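Methylenetetrahydrofolate--tRNA-(uracil-5-)-methyltransferase TrmFO (Thermus thermophilus, PDB 3G5S) probably catalyses the folate- and FAD-dependent methylation of uridine 54 in tRNA to 5-methyluridine. Local coordinates at residues A[87-91]-A[92-96]; A[401-404]-A[405-409]. One frame throughout, in Å; residues are numbered along the deposited sequence.

Interaction 1: A[87-91]-A[92-96]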
ATOM      1  N   VAL A  87       9.285   1.350 -21.848  1.00 16.75           N
ATOM      2  CA  VAL A  87       8.664   0.734 -23.031  1.00 18.27           C
ATOM      3  C   VAL A  87       7.199   1.185 -23.142  1.00 17.97           C
ATOM      4  O   VAL A  87       6.597   1.571 -22.147  1.00 19.27           O
ATOM      5  CB  VAL A  87       8.723  -0.814 -22.986  1.00 18.35           C
ATOM      6  CG1 VAL A  87      10.170  -1.298 -22.967  1.00 19.29           C
ATOM      7  CG2 VAL A  87       7.953  -1.342 -21.784  1.00 19.57           C
ATOM      8  N   PRO A  88       6.619   1.138 -24.352  1.00 19.23           N
ATOM      9  CA  PRO A  88       5.240   1.624 -24.534  1.00 20.98           C
ATOM     10  C   PRO A  88       4.179   0.849 -23.740  1.00 22.15           C
ATOM     11  O   PRO A  88       4.226  -0.379 -23.692  1.00 23.51           O
ATOM     12  CB  PRO A  88       5.000   1.444 -26.039  1.00 22.53           C
ATOM     13  CG  PRO A  88       6.356   1.449 -26.649  1.00 22.08           C
ATOM     14  CD  PRO A  88       7.258   0.802 -25.638  1.00 19.91           C
ATOM     15  N   ALA A  89       3.223   1.567 -23.150  1.00 22.16           N
ATOM     16  CA  ALA A  89       2.181   0.945 -22.329  1.00 23.00           C
ATOM     17  C   ALA A  89       0.932   1.818 -22.151  1.00 23.60           C
ATOM     18  O   ALA A  89       0.366   1.893 -21.061  1.00 24.37           O
ATOM     19  CB  ALA A  89       2.741   0.539 -20.972  1.00 23.34           C
ATOM     20  N   GLY A  90       0.515   2.477 -23.228  1.00 23.38           N
ATOM     21  CA  GLY A  90      -0.762   3.175 -23.278  1.00 24.59           C
ATOM     22  C   GLY A  90      -1.111   4.148 -22.165  1.00 25.89           C
ATOM     23  O   GLY A  90      -2.271   4.234 -21.752  1.00 27.64           O
ATOM     24  N   GLY A  91      -0.127   4.906 -21.696  1.00 24.16           N
ATOM     25  CA  GLY A  91      -0.369   5.906 -20.668  1.00 22.97           C
ATOM     26  C   GLY A  91       0.328   5.605 -19.355  1.00 20.46           C
ATOM     27  O   GLY A  91       0.482   6.481 -18.504  1.00 21.62           O
ATOM     28  N   ALA A  92       0.744   4.353 -19.187  1.00 18.38           N
ATOM     29  CA  ALA A  92       1.463   3.948 -17.992  1.00 17.02           C
ATOM     30  C   ALA A  92       2.957   4.030 -18.235  1.00 15.66           C
ATOM     31  O   ALA A  92       3.426   3.928 -19.371  1.00 16.32           O
ATOM     32  CB  ALA A  92       1.074   2.538 -17.601  1.00 19.36           C
ATOM     33  N   LEU A  93       3.701   4.219 -17.153  1.00 14.58           N
ATOM     34  CA  LEU A  93       5.140   4.045 -17.176  1.00 13.85           C
ATOM     35  C   LEU A  93       5.400   2.562 -17.008  1.00 14.95           C
ATOM     36  O   LEU A  93       5.084   1.989 -15.971  1.00 16.38           O
ATOM     37  CB  LEU A  93       5.777   4.824 -16.029  1.00 14.43           C
ATOM     38  CG  LEU A  93       7.284   4.647 -15.841  1.00 14.89           C
ATOM     39  CD1 LEU A  93       8.054   5.089 -17.081  1.00 15.40           C
ATOM     40  CD2 LEU A  93       7.755   5.409 -14.611  1.00 16.30           C
ATOM     41  N   ALA A  94       5.939   1.935 -18.043  1.00 15.39           N
ATOM     42  CA  ALA A  94       6.256   0.515 -17.988  1.00 15.95           C
ATOM     43  C   ALA A  94       7.691   0.315 -18.436  1.00 16.26           C
ATOM     44  O   ALA A  94       8.258   1.157 -19.141  1.00 16.86           O
ATOM     45  CB  ALA A  94       5.299  -0.286 -18.862  1.00 18.73           C
ATOM     46  N   VAL A  95       8.277  -0.802 -18.018  1.00 15.69           N
ATOM     47  CA  VAL A  95       9.697  -1.025 -18.211  1.00 15.56           C
ATOM     48  C   VAL A  95      10.015  -2.367 -18.847  1.00 16.19           C
ATOM     49  O   VAL A  95       9.277  -3.345 -18.698  1.00 17.52           O
ATOM     50  CB  VAL A  95      10.463  -0.939 -16.869  1.00 15.74           C
ATOM     51  CG1 VAL A  95      10.227   0.410 -16.215  1.00 16.83           C
ATOM     52  CG2 VAL A  95      10.054  -2.081 -15.932  1.00 16.01           C
ATOM     53  N   ASP A  96      11.130  -2.398 -19.559  1.00 15.70           N
ATOM     54  CA  ASP A  96      11.768  -3.651 -19.911  1.00 16.17           C
ATOM     55  C   ASP A  96      12.336  -4.196 -18.603  1.00 14.85           C
ATOM     56  O   ASP A  96      13.224  -3.587 -18.010  1.00 15.05           O
ATOM     57  CB  ASP A  96      12.871  -3.395 -20.935  1.00 18.27           C
ATOM     58  CG  ASP A  96      13.585  -4.656 -21.353  1.00 19.65           C
ATOM     59  OD1 ASP A  96      14.189  -5.330 -20.496  1.00 20.46           O
ATOM     60  OD2 ASP A  96      13.565  -4.972 -22.555  1.00 22.29           O
TER
HETATM   61  O   HOH W   1       6.136   3.560 -20.462  1.00 18.56           O
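Ala89 and Ala94 meet methyl to methyl, CB to CB at 3.4 Å, closer than a usual van der Waals contact. This is the tight part of a hairpin whose arms run nearly antiparallel. Nearby, the N of Val87 gives a nearly straight bond to the O of Ala94 (2.9 Å, 168° at the hydrogen). The valine branches divide the work. With CG1 of Val87 anti to the carbonyl carbon (chi1 -62°), its CG2 falls between the backbone N and that carbon and reaches the C of Val95 at 3.7 Å. The side chains of Val87 and Asp96 cross obliquely, with Val87 CG1 4.0 Å from the CB of Asp96. With an alanine here both branch methyls are gone, which would probably open a gap against the Val95 backbone and the CB of Asp96.

The turn end is looser and more open to solvent. Ala89 to Ala92 form a type I' turn, closed by the N of Ala92 on the O of Ala89 (3.1 Å). Gly90 and Gly91 take its two middle positions, both with positive phi. Between the turn and the Val87 bond the arms do not pair directly. One water bridges them: it accepts from the N of Ala94 and lies within bonding distance of the O of Val87 (2.6 Å) and the O of Ala92.

On its other edge, strand 92-95 pairs with strand 54-57, and Asp96 OD1 caps the N of Glu99 at the start of helix 97-109. The chemistry implies a hairpin held mainly by backbone polar groups, one direct bond at each end and water between, with small methyl groups packed alongside.

Interaction 2: A[401-404]-A[405-409]; sequences PPVE and GRMGK
Val403 and Met407, a selenomethionine here, cross at about a right angle. The contact is made by two methyl groups: CG1 of Val403 and the terminal CE of Met407 are 3.8 Å apart. The torsions bring them together. Val403 holds CG1 opposite its backbone N, beside its carbonyl carbon (chi1 169°). The Met407 chain is extended at chi2 and then bends at the selenium (chi3 88°), which turns CE back across the loop. The CE of Met407 also lies 4.1 Å from the O of Glu404, so it touches the backbone as well as the valine.

The CB of Glu404 points away from 405-409 overall. Its chain bends at chi2, and a water spans from OE1 to the N of Gly405. The water accepts from the N of Gly405 (3.2 Å) and donates weakly to Glu404 OE1 (3.3 Å). Gly405 has phi 145°, where a side chain would be jammed against the O of Glu404.

Helix 409-429 lies beside the loop. Val403 packs on its Ala415 and Met416, and Met407 touches Lys412, whose NZ bonds to the O of Gly405. Gly408 is the N-cap residue of this helix.

No direct hydrogen bond joins the two segments. The chemistry is a single apolar touch and one water link with a weak arm, both at the surface. The bend probably owes much of its shape to Gly405 and to bonds from helix 409-429, where Arg419 also binds the O of Pro401 and of Pro402.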
ATOM      1  N   PRO A 401      -4.877  15.877   1.247  1.00 13.05           N
ATOM      2  CA  PRO A 401      -6.046  16.716   1.512  1.00 13.79           C
ATOM      3  C   PRO A 401      -6.809  17.012   0.235  1.00 13.15           C
ATOM      4  O   PRO A 401      -6.252  16.981  -0.864  1.00 13.53           O
ATOM      5  CB  PRO A 401      -5.433  18.004   2.071  1.00 15.30           C
ATOM      6  CG  PRO A 401      -4.115  17.578   2.619  1.00 15.57           C
ATOM      7  CD  PRO A 401      -3.630  16.531   1.674  1.00 14.72           C
ATOM      8  N   PRO A 402      -8.100  17.311   0.380  1.00 15.76           N
ATOM      9  CA  PRO A 402      -8.904  17.698  -0.774  1.00 17.25           C
ATOM     10  C   PRO A 402      -8.386  18.994  -1.382  1.00 16.30           C
ATOM     11  O   PRO A 402      -7.672  19.757  -0.731  1.00 14.29           O
ATOM     12  CB  PRO A 402     -10.293  17.944  -0.168  1.00 18.44           C
ATOM     13  CG  PRO A 402     -10.236  17.484   1.245  1.00 20.71           C
ATOM     14  CD  PRO A 402      -8.808  17.516   1.654  1.00 17.53           C
ATOM     15  N   VAL A 403      -8.755  19.244  -2.631  1.00 18.59           N
ATOM     16  CA  VAL A 403      -8.687  20.592  -3.163  1.00 19.18           C
ATOM     17  C   VAL A 403     -10.116  21.075  -3.139  1.00 20.01           C
ATOM     18  O   VAL A 403     -10.975  20.536  -3.835  1.00 21.78           O
ATOM     19  CB  VAL A 403      -8.148  20.633  -4.596  1.00 21.33           C
ATOM     20  CG1 VAL A 403      -8.362  22.019  -5.202  1.00 21.71           C
ATOM     21  CG2 VAL A 403      -6.675  20.247  -4.604  1.00 22.12           C
ATOM     22  N   GLU A 404     -10.379  22.072  -2.304  1.00 17.95           N
ATOM     23  CA  GLU A 404     -11.723  22.581  -2.163  1.00 17.87           C
ATOM     24  C   GLU A 404     -12.095  23.334  -3.431  1.00 18.17           C
ATOM     25  O   GLU A 404     -11.250  23.967  -4.076  1.00 18.96           O
ATOM     26  CB  GLU A 404     -11.833  23.475  -0.931  1.00 18.52           C
ATOM     27  CG  GLU A 404     -11.528  22.754   0.382  1.00 22.82           C
ATOM     28  CD  GLU A 404     -12.639  21.816   0.814  1.00 25.27           C
ATOM     29  OE1 GLU A 404     -13.814  22.091   0.487  1.00 28.20           O
ATOM     30  OE2 GLU A 404     -12.339  20.805   1.488  1.00 25.08           O
ATOM     31  N   GLY A 405     -13.369  23.266  -3.776  1.00 20.17           N
ATOM     32  CA  GLY A 405     -13.863  23.912  -4.971  1.00 19.57           C
ATOM     33  C   GLY A 405     -14.953  23.060  -5.568  1.00 18.59           C
ATOM     34  O   GLY A 405     -15.284  21.986  -5.048  1.00 19.81           O
ATOM     35  N   ARG A 406     -15.522  23.533  -6.663  1.00 18.53           N
ATOM     36  CA  ARG A 406     -16.526  22.738  -7.348  1.00 20.59           C
ATOM     37  C   ARG A 406     -16.111  22.364  -8.765  1.00 18.37           C
ATOM     38  O   ARG A 406     -16.945  21.995  -9.586  1.00 18.49           O
ATOM     39  CB  ARG A 406     -17.899  23.407  -7.309  1.00 23.96           C
ATOM     40  CG  ARG A 406     -17.885  24.886  -7.574  1.00 26.32           C
ATOM     41  CD  ARG A 406     -19.087  25.538  -6.915  1.00 28.07           C
ATOM     42  NE  ARG A 406     -18.874  25.723  -5.481  1.00 29.30           N
ATOM     43  CZ  ARG A 406     -19.843  25.945  -4.597  1.00 28.58           C
ATOM     44  NH1 ARG A 406     -21.106  25.998  -4.993  1.00 26.87           N
ATOM     45  NH2 ARG A 406     -19.549  26.110  -3.314  1.00 30.23           N
HETATM   46  N   MSE A 407     -14.813  22.429  -9.033  1.00 17.93           N
HETATM   47  CA  MSE A 407     -14.288  21.963 -10.307  1.00 18.73           C
HETATM   48  C   MSE A 407     -14.452  20.443 -10.406  1.00 16.93           C
HETATM   49  O   MSE A 407     -14.648  19.756  -9.397  1.00 17.71           O
HETATM   50  CB  MSE A 407     -12.816  22.364 -10.460  1.00 22.57           C
HETATM   51  CG  MSE A 407     -11.886  21.649  -9.494  1.00 23.87           C
HETATM   52 SE   MSE A 407     -10.060  22.347  -9.377  1.00 24.78          SE
HETATM   53  CE  MSE A 407     -10.321  23.688  -8.024  1.00 13.57           C
ATOM     54  N   GLY A 408     -14.360  19.922 -11.622  1.00 16.37           N
ATOM     55  CA  GLY A 408     -14.506  18.497 -11.850  1.00 16.77           C
ATOM     56  C   GLY A 408     -13.357  17.679 -11.290  1.00 16.13           C
ATOM     57  O   GLY A 408     -12.319  18.217 -10.905  1.00 15.88           O
ATOM     58  N   LYS A 409     -13.541  16.363 -11.252  1.00 17.11           N
ATOM     59  CA  LYS A 409     -12.542  15.466 -10.682  1.00 17.14           C
ATOM     60  C   LYS A 409     -11.191  15.561 -11.383  1.00 15.57           C
ATOM     61  O   LYS A 409     -10.154  15.573 -10.732  1.00 14.98           O
ATOM     62  CB  LYS A 409     -13.038  14.023 -10.733  1.00 20.51           C
ATOM     63  CG  LYS A 409     -14.185  13.718  -9.793  1.00 23.67           C
ATOM     64  CD  LYS A 409     -14.605  12.264  -9.942  1.00 26.52           C
ATOM     65  CE  LYS A 409     -15.335  11.751  -8.716  1.00 28.35           C
ATOM     66  NZ  LYS A 409     -15.677  10.309  -8.868  1.00 30.20           N
TER
HETATM   67  O   HOH W   2     -14.878  20.814  -2.408  1.00 38.08           O

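Following the chain from the N terminus, interaction 1 comes first. It closes the hairpin between strands 86-87 and 92-95, in the three-stranded antiparallel sheet that includes strand 54-57. The chain then enters helix 97-109. Interaction 2 lies far downstream, in the loop between helices 374-384 and 409-429, and folds that loop just before the last helix. The two contacts are in series: they neither nest nor cross. The centres of interaction 1 and interaction 2 are about 29 Å apart. The nearest atoms of interaction 1 and interaction 2 are about 16 Å apart, so the two do not touch. Val95 of interaction 1 lies about 10 Å from the bound FAD, side chain to cofactor, whereas interaction 2 lies away from the annotated sites.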